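Local coordinates for protein vanadium-dependent haloperoxidase (Zobellia galactanivorans, PDB 4CIT) that probably oxidises iodide with hydrogen peroxide, as a vanadium-dependent iodoperoxidase carrying vanadate in a pocket within a helical fold, at residues Gly189-Thr194 and Arg334-Arg339; Asp323-Cys328 and Ser369-Ala374; Pro354-Pro359 and Ile416-Gly421; Pro362-Gly367 and Arg426-Val431. All coordinates share one frame; numbering follows the deposited sequence.

Overall arrangement
From the N terminus, the loop segment 189-194 lies 139 residues before its partner 334-339, so contact 1 closes the longest loop and ties that loop to the end of helix 307-335. Contact 2 starts earlier on the same helix, at 323-328, and pairs it with helix 367-383; contact 1 and contact 2 therefore cross. Contact 3 joins the loop 354-359 to helix 407-420, and contact 4 joins the loop 362-367 to helix 426-446. Both cross contact 2 and each other, and both follow contact 1 in series. Contacts 1, 3 and 4 all reach vanadate, while contact 2 lies nearer the chain's centre.

Contact 1. Residues Gly189-Thr194 and Arg334-Arg339; sequences GRWQPT and RSNLIR. With VO4 (vanadate ion), chain F.
The indole of Trp191 sets its edge against the aliphatic root of Arg339, whose CG lies near the ring plane, 3.9 Å from Trp191 NE1. With CG anti to the backbone N (chi1 179°), the ring is carried along the 334-339 backbone, which brings CD1 of Trp191 to 3.7 Å from Leu337 O. The two backbones meet in an isolated beta bridge between Arg190 and Leu337. Trp191 N donates to Asn336 O at 2.9 Å, from above the carbonyl plane, and Ile338 N donates to Gly189 O at 3.0 Å. Asn336 has left-handed helical backbone angles, which asparagine tolerates well, and so turns the chain out of helix 307-335. This region carries the KX6RP signature of PAP2-type enzymes, whose lysine and arginine are Lys332 and Arg339. Ile338 lies against the Gly189 and Arg190 carbonyls: its CD1 is 3.7 Å from Arg190 O and also flanks the Gln192 amide. An alanine here would lose both branches, and a gap would probably open between the Arg190 carbonyl and Val343 of helix 340-347. Beyond the tryptophan, the Arg339 guanidinium turns its edge to vanadate: NH1 at 3.0 Å and NH2 at 3.1 Å share the same O4. NH1 also reaches Ile423 O and NE reaches Phe361 O, while a water links Arg339 N to Gln192 O.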
# COMPACT_ATOMS: atom_id res chain seq x y z
N GLY A 189 15.25 -23.33 -11.60
CA GLY A 189 14.54 -22.59 -10.51
C GLY A 189 14.06 -21.19 -10.88
O GLY A 189 13.49 -20.47 -10.03
N ARG A 190 14.35 -20.74 -12.10
CA ARG A 190 13.91 -19.42 -12.50
C ARG A 190 12.38 -19.30 -12.65
O ARG A 190 11.68 -20.22 -13.13
CB ARG A 190 14.70 -18.80 -13.64
CG ARG A 190 14.18 -19.06 -15.02
CD ARG A 190 15.31 -18.80 -16.04
NE ARG A 190 15.00 -19.47 -17.30
CZ ARG A 190 14.45 -18.88 -18.36
NH1 ARG A 190 14.13 -17.59 -18.35
NH2 ARG A 190 14.20 -19.59 -19.46
N TRP A 191 11.89 -18.15 -12.26
CA TRP A 191 10.47 -17.85 -12.37
C TRP A 191 9.99 -17.98 -13.84
O TRP A 191 10.69 -17.51 -14.77
CB TRP A 191 10.13 -16.46 -11.86
CG TRP A 191 8.64 -16.14 -11.99
CD1 TRP A 191 7.64 -16.56 -11.25
CD2 TRP A 191 8.05 -15.30 -13.00
NE1 TRP A 191 6.45 -16.06 -11.69
CE2 TRP A 191 6.67 -15.27 -12.77
CE3 TRP A 191 8.58 -14.58 -14.07
CZ2 TRP A 191 5.79 -14.58 -13.57
CZ3 TRP A 191 7.70 -13.86 -14.89
CH2 TRP A 191 6.34 -13.85 -14.63
N GLN A 192 8.87 -18.63 -13.99
CA GLN A 192 8.13 -18.74 -15.25
C GLN A 192 6.75 -18.10 -15.13
O GLN A 192 6.05 -18.27 -14.13
CB GLN A 192 7.83 -20.22 -15.54
CG GLN A 192 8.98 -21.06 -15.85
CD GLN A 192 8.51 -22.47 -16.16
OE1 GLN A 192 7.36 -22.71 -16.56
NE2 GLN A 192 9.31 -23.38 -15.80
N PRO A 193 6.30 -17.42 -16.19
CA PRO A 193 4.91 -17.07 -16.16
C PRO A 193 4.00 -18.28 -16.01
O PRO A 193 4.39 -19.40 -16.40
CB PRO A 193 4.65 -16.41 -17.54
CG PRO A 193 5.95 -15.88 -17.97
CD PRO A 193 6.94 -16.94 -17.42
N THR A 194 2.89 -18.03 -15.35
CA THR A 194 1.95 -19.09 -14.90
C THR A 194 0.59 -18.99 -15.51
O THR A 194 0.11 -17.93 -15.82
CB THR A 194 1.80 -19.01 -13.33
OG1 THR A 194 1.52 -17.68 -12.90
CG2 THR A 194 3.12 -19.45 -12.61
N ARG A 334 15.72 -10.00 -7.85
CA ARG A 334 17.06 -10.51 -7.54
C ARG A 334 17.03 -12.02 -7.54
O ARG A 334 17.83 -12.66 -8.22
CB ARG A 334 17.59 -9.94 -6.23
CG ARG A 334 18.85 -10.61 -5.65
CD ARG A 334 19.36 -10.10 -4.31
NE ARG A 334 19.61 -8.69 -4.43
CZ ARG A 334 18.78 -7.74 -4.01
NH1 ARG A 334 17.68 -7.99 -3.29
NH2 ARG A 334 19.12 -6.50 -4.27
N SER A 335 16.12 -12.62 -6.78
CA SER A 335 16.08 -14.07 -6.60
C SER A 335 15.32 -14.78 -7.79
O SER A 335 15.61 -15.94 -8.13
CB SER A 335 15.49 -14.42 -5.24
OG SER A 335 14.20 -13.90 -5.09
N ASN A 336 14.34 -14.06 -8.36
CA ASN A 336 13.59 -14.48 -9.51
C ASN A 336 13.18 -15.96 -9.43
O ASN A 336 13.52 -16.77 -10.28
CB ASN A 336 14.42 -14.20 -10.76
CG ASN A 336 13.63 -14.37 -12.04
OD1 ASN A 336 12.46 -14.02 -12.14
ND2 ASN A 336 14.30 -14.87 -13.04
N LEU A 337 12.46 -16.28 -8.35
CA LEU A 337 12.12 -17.65 -7.97
C LEU A 337 10.82 -18.14 -8.51
O LEU A 337 9.80 -17.49 -8.41
CB LEU A 337 12.13 -17.73 -6.45
CG LEU A 337 12.05 -19.15 -5.87
CD1 LEU A 337 13.27 -20.04 -6.20
CD2 LEU A 337 11.83 -19.05 -4.33
N ILE A 338 10.85 -19.39 -9.00
CA ILE A 338 9.68 -20.08 -9.51
C ILE A 338 8.58 -20.26 -8.47
O ILE A 338 8.86 -20.47 -7.29
CB ILE A 338 10.22 -21.45 -10.01
CG1 ILE A 338 9.23 -22.15 -10.94
CG2 ILE A 338 10.67 -22.31 -8.84
CD1 ILE A 338 9.98 -23.21 -11.81
N ARG A 339 7.31 -20.14 -8.90
CA ARG A 339 6.16 -20.30 -8.09
C ARG A 339 5.83 -21.77 -7.87
O ARG A 339 6.18 -22.63 -8.69
CB ARG A 339 4.96 -19.58 -8.72
CG ARG A 339 5.13 -18.10 -8.70
CD ARG A 339 4.70 -17.55 -7.33
NE ARG A 339 4.68 -16.07 -7.36
CZ ARG A 339 3.98 -15.30 -6.55
NH1 ARG A 339 3.32 -15.80 -5.51
NH2 ARG A 339 4.06 -13.98 -6.67
O4 VO4 F . 2.04 -13.34 -4.41
O HOH W 1 12.53 -15.48 -15.20
O HOH W 2 6.68 -19.87 -11.83

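Contact 2. Residues Asp323-Cys328 and Ser369-Ala374; sequences DAFISC and SVVSGA
Ala324 and Val371 mark the closest backbone approach of an antiparallel helix pair in the α-helical core of this PAP2-type fold. Helix 323-328 and helix 369-374 run at 147° to each other, and their axes come within 8.8 Å. Such a short separation suits small residues, and the apolar contacts show how they are used. Ala324 CB meets Ala374 CB at 3.9 Å, methyl against methyl. The branches of Val370 straddle neighbouring turns of the other helix. CG1 reaches Ala324, lying 3.7 Å from its backbone O, while CG2 goes to Cys328, lying 3.9 Å from CB. A beta-branched valine fits here because it is broad close to its own backbone and needs no long reach.

The hydroxyls find partners elsewhere: Ser327 OG is bonded to Gln435 on helix 426-446, and Ser372 OG to His368 O and Trp292; the contact itself is mainly apolar. Cys328 also carries its sulfur, with SG anti to the backbone N (chi1 178°), toward Thr365 and Gly367, where the loop enters helix 367-383 beside the vanadate site.

The aromatic contribution is a CH-pi contact. The Phe325 ring, which also touches Pro59 and Pro60 of helix 59-80, turns one face to Val371. There CG2 sits over the middle of the ring, 3.5 Å from the Phe325 centroid and only 13° off the ring normal, while CG1 of Val371 approaches the rim at CE2.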
# COMPACT_ATOMS: atom_id res chain seq x y z
N ASP A 323 7.74 2.29 0.34
CA ASP A 323 9.12 1.78 0.48
C ASP A 323 9.16 0.23 0.63
O ASP A 323 10.05 -0.45 0.09
CB ASP A 323 9.91 2.53 1.58
CG ASP A 323 10.44 3.94 1.07
OD1 ASP A 323 10.05 4.39 -0.12
OD2 ASP A 323 11.26 4.51 1.85
N ALA A 324 8.14 -0.32 1.26
CA ALA A 324 8.02 -1.78 1.39
C ALA A 324 7.89 -2.48 0.01
O ALA A 324 8.54 -3.53 -0.28
CB ALA A 324 6.89 -2.13 2.29
N PHE A 325 7.10 -1.90 -0.90
CA PHE A 325 6.99 -2.43 -2.25
C PHE A 325 8.33 -2.38 -2.97
O PHE A 325 8.62 -3.27 -3.76
CB PHE A 325 5.84 -1.79 -3.01
CG PHE A 325 4.53 -2.45 -2.80
CD1 PHE A 325 4.27 -3.66 -3.41
CD2 PHE A 325 3.54 -1.83 -2.04
CE1 PHE A 325 3.05 -4.26 -3.21
CE2 PHE A 325 2.28 -2.40 -1.93
CZ PHE A 325 2.06 -3.64 -2.50
N ILE A 326 9.05 -1.25 -2.89
CA ILE A 326 10.35 -1.17 -3.53
C ILE A 326 11.31 -2.26 -2.99
O ILE A 326 11.95 -2.96 -3.76
CB ILE A 326 10.96 0.20 -3.31
CG1 ILE A 326 10.08 1.19 -4.09
CG2 ILE A 326 12.42 0.24 -3.80
CD1 ILE A 326 10.44 2.66 -3.89
N SER A 327 11.35 -2.39 -1.65
CA SER A 327 12.19 -3.41 -1.00
C SER A 327 11.79 -4.83 -1.46
O SER A 327 12.67 -5.67 -1.75
CB SER A 327 12.09 -3.23 0.52
OG SER A 327 12.90 -4.16 1.20
N CYS A 328 10.50 -5.11 -1.51
CA CYS A 328 10.05 -6.44 -1.85
C CYS A 328 10.28 -6.75 -3.32
O CYS A 328 10.87 -7.81 -3.65
CB CYS A 328 8.60 -6.56 -1.50
SG CYS A 328 7.92 -8.19 -1.97
N SER A 369 3.25 -10.27 2.62
CA SER A 369 4.01 -10.39 3.85
C SER A 369 4.84 -9.16 4.20
O SER A 369 4.75 -8.65 5.36
CB SER A 369 4.90 -11.62 3.90
OG SER A 369 4.05 -12.76 3.70
N VAL A 370 5.53 -8.63 3.20
CA VAL A 370 6.36 -7.48 3.41
C VAL A 370 5.48 -6.24 3.72
O VAL A 370 5.80 -5.46 4.64
CB VAL A 370 7.36 -7.23 2.25
CG1 VAL A 370 8.16 -5.96 2.52
CG2 VAL A 370 8.38 -8.38 1.99
N VAL A 371 4.45 -5.98 2.90
CA VAL A 371 3.64 -4.77 3.00
C VAL A 371 2.85 -4.80 4.27
O VAL A 371 2.82 -3.83 4.99
CB VAL A 371 2.76 -4.53 1.76
CG1 VAL A 371 1.95 -3.25 1.85
CG2 VAL A 371 3.67 -4.50 0.52
N SER A 372 2.33 -5.97 4.67
CA SER A 372 1.61 -6.10 5.94
C SER A 372 2.49 -5.94 7.11
O SER A 372 2.10 -5.35 8.12
CB SER A 372 0.96 -7.49 6.03
OG SER A 372 0.02 -7.54 4.98
N GLY A 373 3.71 -6.47 7.03
CA GLY A 373 4.70 -6.29 8.07
C GLY A 373 5.00 -4.83 8.34
O GLY A 373 5.02 -4.35 9.49
N ALA A 374 5.24 -4.11 7.29
CA ALA A 374 5.54 -2.69 7.39
C ALA A 374 4.33 -1.91 7.89
O ALA A 374 4.49 -1.00 8.79
CB ALA A 374 6.01 -2.15 6.07

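Contact 3. Residues Pro354-Pro359 and Ile416-Gly421; sequences PVLQTP and ISRMYG. With VO4 (vanadate ion), chain D; VO4 (vanadate ion), chain F.
Gly421 turns its carbonyl O to Leu356 N at 2.9 Å, in a nearly straight backbone bond (171° at the hydrogen) that ties the loop 354-359 to the segment 416-421. A water adds a second link, accepting from Val355 N and donating to Tyr420 O. Glycine suits position 421 because a beta carbon there would collide with Leu356 CD1.

Leu356 then covers two things at once. Its CB and CG lie beside the Gly421 backbone, while CD1 meets Arg418 NH1 at 3.5 Å, the two side chains crossing at about a right angle. Val355 stays nearer the other end, with CG2 by Tyr420 O. Pro359 and Arg418 approach each other from opposite directions, and the proline CG comes to the guanidinium edge, 3.5 Å from Arg418 NH2, and also touches the vanadate oxygen O4. Its rigid, apolar ring gives that edge a firm flank without competing for the N-H groups.

Arg418 belongs to the SRX5H signature of the PAP2 superfamily, which ends at His424. Its chain bends at chi2 (-54°) and again at chi3 (-79°), curling the guanidinium back into the vanadate pocket. There NE donates to O2 of one modelled vanadate at 3.0 Å, and NH2 to O4 of another at 3.1 Å, the latter near the guanidinium plane. NH1 goes to Asp267 in a salt bridge. Two anion oxygens and a carboxylate thus fix the rotation of the group, and its charge would probably offset part of the negative charge of vanadate, together with other basic residues of the pocket such as Lys332 and Arg339.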
# COMPACT_ATOMS: atom_id res chain seq x y z
N PRO A 354 -3.57 -24.61 -7.07
CA PRO A 354 -3.60 -23.83 -5.88
C PRO A 354 -4.98 -23.32 -5.60
O PRO A 354 -5.78 -23.17 -6.52
CB PRO A 354 -2.63 -22.66 -6.21
CG PRO A 354 -2.67 -22.55 -7.67
CD PRO A 354 -2.86 -23.97 -8.17
N VAL A 355 -5.27 -22.98 -4.35
CA VAL A 355 -6.53 -22.38 -3.98
C VAL A 355 -6.73 -21.06 -4.70
O VAL A 355 -7.82 -20.80 -5.26
CB VAL A 355 -6.65 -22.18 -2.45
CG1 VAL A 355 -7.81 -21.30 -2.09
CG2 VAL A 355 -6.90 -23.52 -1.77
N LEU A 356 -5.72 -20.23 -4.71
CA LEU A 356 -5.78 -18.93 -5.40
C LEU A 356 -5.02 -19.02 -6.71
O LEU A 356 -4.04 -19.74 -6.80
CB LEU A 356 -5.12 -17.87 -4.55
CG LEU A 356 -5.77 -17.66 -3.18
CD1 LEU A 356 -4.97 -16.61 -2.41
CD2 LEU A 356 -7.23 -17.28 -3.22
N GLN A 357 -5.38 -18.17 -7.66
CA GLN A 357 -4.57 -17.99 -8.84
C GLN A 357 -3.21 -17.36 -8.50
O GLN A 357 -3.17 -16.45 -7.68
CB GLN A 357 -5.32 -17.07 -9.80
CG GLN A 357 -4.61 -16.92 -11.13
CD GLN A 357 -5.46 -16.16 -12.19
OE1 GLN A 357 -5.06 -15.05 -12.70
NE2 GLN A 357 -6.62 -16.77 -12.54
N THR A 358 -2.15 -17.80 -9.18
CA THR A 358 -0.82 -17.31 -8.87
C THR A 358 -0.63 -15.96 -9.52
O THR A 358 -0.93 -15.83 -10.67
CB THR A 358 0.26 -18.31 -9.39
OG1 THR A 358 0.00 -19.61 -8.79
CG2 THR A 358 1.62 -17.78 -8.94
N PRO A 359 -0.20 -14.95 -8.75
CA PRO A 359 0.09 -13.68 -9.33
C PRO A 359 1.26 -13.65 -10.25
O PRO A 359 2.21 -14.40 -10.09
CB PRO A 359 0.33 -12.81 -8.12
CG PRO A 359 -0.29 -13.52 -6.96
CD PRO A 359 -0.02 -14.93 -7.31
N ILE A 416 0.06 -15.75 6.37
CA ILE A 416 -0.27 -17.18 6.25
C ILE A 416 -1.35 -17.46 5.23
O ILE A 416 -1.39 -18.58 4.71
CB ILE A 416 -0.61 -17.83 7.62
CG1 ILE A 416 -0.41 -19.38 7.57
CG2 ILE A 416 -2.01 -17.51 8.12
CD1 ILE A 416 1.03 -19.78 7.40
N SER A 417 -2.16 -16.46 4.88
CA SER A 417 -3.16 -16.64 3.81
C SER A 417 -2.51 -17.05 2.52
O SER A 417 -3.16 -17.72 1.73
CB SER A 417 -3.98 -15.40 3.60
OG SER A 417 -3.25 -14.46 2.87
N ARG A 418 -1.25 -16.64 2.31
CA ARG A 418 -0.53 -17.01 1.09
C ARG A 418 -0.08 -18.48 1.04
O ARG A 418 0.11 -18.97 -0.06
CB ARG A 418 0.66 -16.08 0.84
CG ARG A 418 0.29 -14.62 1.03
CD ARG A 418 -0.90 -14.15 0.22
NE ARG A 418 -0.53 -13.90 -1.21
CZ ARG A 418 -1.36 -13.78 -2.23
NH1 ARG A 418 -2.67 -13.93 -2.10
NH2 ARG A 418 -0.86 -13.47 -3.47
N MET A 419 0.05 -19.11 2.20
CA MET A 419 0.33 -20.55 2.30
C MET A 419 -0.95 -21.29 2.01
O MET A 419 -0.95 -22.22 1.14
CB MET A 419 0.88 -20.92 3.68
CG MET A 419 0.97 -22.43 3.87
SD MET A 419 2.09 -23.31 2.76
CE MET A 419 3.59 -22.32 3.11
N TYR A 420 -2.05 -20.85 2.65
CA TYR A 420 -3.36 -21.48 2.33
C TYR A 420 -3.69 -21.30 0.90
O TYR A 420 -4.38 -22.14 0.32
CB TYR A 420 -4.46 -20.86 3.15
CG TYR A 420 -4.26 -20.88 4.66
CD1 TYR A 420 -3.56 -21.89 5.28
CD2 TYR A 420 -4.89 -19.92 5.48
CE1 TYR A 420 -3.41 -21.94 6.68
CE2 TYR A 420 -4.73 -19.95 6.87
CZ TYR A 420 -4.02 -20.94 7.45
OH TYR A 420 -3.89 -21.03 8.82
N GLY A 421 -3.24 -20.17 0.32
CA GLY A 421 -3.54 -19.91 -1.05
C GLY A 421 -2.77 -20.69 -2.12
O GLY A 421 -3.19 -20.67 -3.31
O2 VO4 D . 2.06 -12.49 -1.43
O4 VO4 F . 2.04 -13.34 -4.41
O HOH W 3 -3.66 -23.81 -1.85

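Contact 4. Residues Pro362-Gly367 and Arg426-Val431; sequences PEYTSG and RAAIEV. With VO4 (vanadate ion), chain D; VO4 (vanadate ion), chain E.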
# COMPACT_ATOMS: atom_id res chain seq x y z
N PRO A 362 7.66 -12.97 -9.70
CA PRO A 362 8.42 -13.95 -8.96
C PRO A 362 8.03 -14.07 -7.48
O PRO A 362 7.38 -13.20 -6.89
CB PRO A 362 9.86 -13.49 -9.12
CG PRO A 362 9.84 -12.78 -10.41
CD PRO A 362 8.57 -12.04 -10.37
N GLU A 363 8.44 -15.16 -6.91
CA GLU A 363 7.93 -15.67 -5.62
C GLU A 363 8.50 -15.03 -4.33
O GLU A 363 7.75 -14.92 -3.33
CB GLU A 363 8.05 -17.16 -5.59
CG GLU A 363 7.24 -17.82 -4.51
CD GLU A 363 7.85 -17.84 -3.16
OE1 GLU A 363 9.11 -17.79 -3.01
OE2 GLU A 363 7.05 -18.00 -2.21
N TYR A 364 9.75 -14.62 -4.30
CA TYR A 364 10.41 -14.40 -3.00
C TYR A 364 10.91 -12.97 -2.91
O TYR A 364 11.63 -12.56 -3.78
CB TYR A 364 11.61 -15.36 -2.89
CG TYR A 364 12.37 -15.32 -1.58
CD1 TYR A 364 11.98 -16.01 -0.49
CD2 TYR A 364 13.51 -14.50 -1.46
CE1 TYR A 364 12.71 -15.98 0.69
CE2 TYR A 364 14.25 -14.46 -0.32
CZ TYR A 364 13.85 -15.19 0.76
OH TYR A 364 14.60 -15.21 1.89
N THR A 365 10.61 -12.20 -1.91
CA THR A 365 9.71 -12.50 -0.77
C THR A 365 8.27 -12.11 -1.14
O THR A 365 8.00 -11.53 -2.22
CB THR A 365 10.15 -11.66 0.45
OG1 THR A 365 10.38 -10.32 -0.03
CG2 THR A 365 11.35 -12.28 1.14
N SER A 366 7.29 -12.50 -0.32
CA SER A 366 5.88 -12.25 -0.53
C SER A 366 5.49 -10.79 -0.27
O SER A 366 5.81 -10.28 0.81
CB SER A 366 5.06 -13.11 0.43
OG SER A 366 3.72 -12.60 0.59
N GLY A 367 4.90 -10.14 -1.29
CA GLY A 367 4.42 -8.82 -1.17
C GLY A 367 3.43 -8.60 -0.04
O GLY A 367 3.54 -7.63 0.73
N ARG A 426 6.91 -21.22 2.52
CA ARG A 426 7.13 -20.71 3.85
C ARG A 426 8.15 -19.61 3.93
O ARG A 426 7.93 -18.59 4.67
CB ARG A 426 7.43 -21.87 4.85
CG ARG A 426 7.76 -21.44 6.29
CD ARG A 426 8.08 -22.69 7.09
NE ARG A 426 6.85 -23.44 7.32
CZ ARG A 426 5.95 -23.19 8.27
NH1 ARG A 426 6.18 -22.25 9.20
NH2 ARG A 426 4.83 -23.94 8.36
N ALA A 427 9.31 -19.80 3.31
CA ALA A 427 10.40 -18.79 3.42
C ALA A 427 9.99 -17.42 2.94
O ALA A 427 10.28 -16.38 3.61
CB ALA A 427 11.64 -19.23 2.74
N ALA A 428 9.27 -17.36 1.80
CA ALA A 428 8.83 -16.07 1.24
C ALA A 428 7.89 -15.35 2.19
O ALA A 428 7.96 -14.12 2.34
CB ALA A 428 8.12 -16.31 -0.09
N ILE A 429 7.15 -16.11 2.97
CA ILE A 429 6.23 -15.57 3.92
C ILE A 429 6.89 -15.14 5.23
O ILE A 429 6.75 -13.98 5.64
CB ILE A 429 5.10 -16.62 4.23
CG1 ILE A 429 4.27 -16.94 2.95
CG2 ILE A 429 4.25 -16.17 5.40
CD1 ILE A 429 3.43 -18.16 3.11
N GLU A 430 7.66 -16.04 5.84
CA GLU A 430 8.32 -15.76 7.14
C GLU A 430 9.41 -14.72 7.01
O GLU A 430 9.44 -13.73 7.78
CB GLU A 430 8.86 -17.03 7.71
CG GLU A 430 7.67 -17.92 8.09
CD GLU A 430 8.11 -19.16 8.87
OE1 GLU A 430 9.29 -19.42 8.95
OE2 GLU A 430 7.25 -19.87 9.35
N VAL A 431 10.23 -14.88 5.99
CA VAL A 431 11.29 -13.95 5.74
C VAL A 431 10.70 -12.62 5.28
O VAL A 431 11.22 -11.49 5.64
CB VAL A 431 12.37 -14.47 4.76
CG1 VAL A 431 13.36 -13.37 4.52
CG2 VAL A 431 12.97 -15.77 5.31
O2 VO4 D . 2.06 -12.49 -1.43
O3 VO4 E . 4.21 -11.86 -3.48
O HOH W 4 10.23 -18.95 -0.71
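Ser366 OG is held by two partners: it donates to O2 of a bound vanadate at 2.6 Å and accepts from Ser369 N, capping the start of helix 367-383. The same residue is tied to helix 426-431 by its backbone, where Ser366 N donates almost straight (175°) to Ala428 O at 3.2 Å, from above the carbonyl plane. Serine suits the place because its short hydroxyl, anti to its own N (chi1 160°), can serve cap and ligand together. Gly367 N reaches O3 of another vanadate at 2.9 Å. Thr365, Ser366 and Gly367, with His368, form this enzyme's version of the PSGH signature of PAP2-type enzymes.

Tyr364 lies along the helix start. Its CD1 is 3.6 Å from Ala428 CA and its OH 3.4 Å from Val431 CG1, and that hydroxyl is bonded to Val223 O. The peptide between Tyr364 and Thr365 is cis, and Thr365 CG2 covers the centre of the ring face. With an alanine here the ring and hydroxyl would go, which would probably open a gap along Ala427 and Val431 and leave Val223 O without its mate.

Glu363 is a second-shell residue: OE2 accepts from Tyr425 N and from His424 ND1, and so probably orients this histidine of the vanadate pocket. The contact lies where the loop before helix 367-383 meets helix 426-446, with Tyr364 against helix 307-335 and Ile429 against helix 407-420.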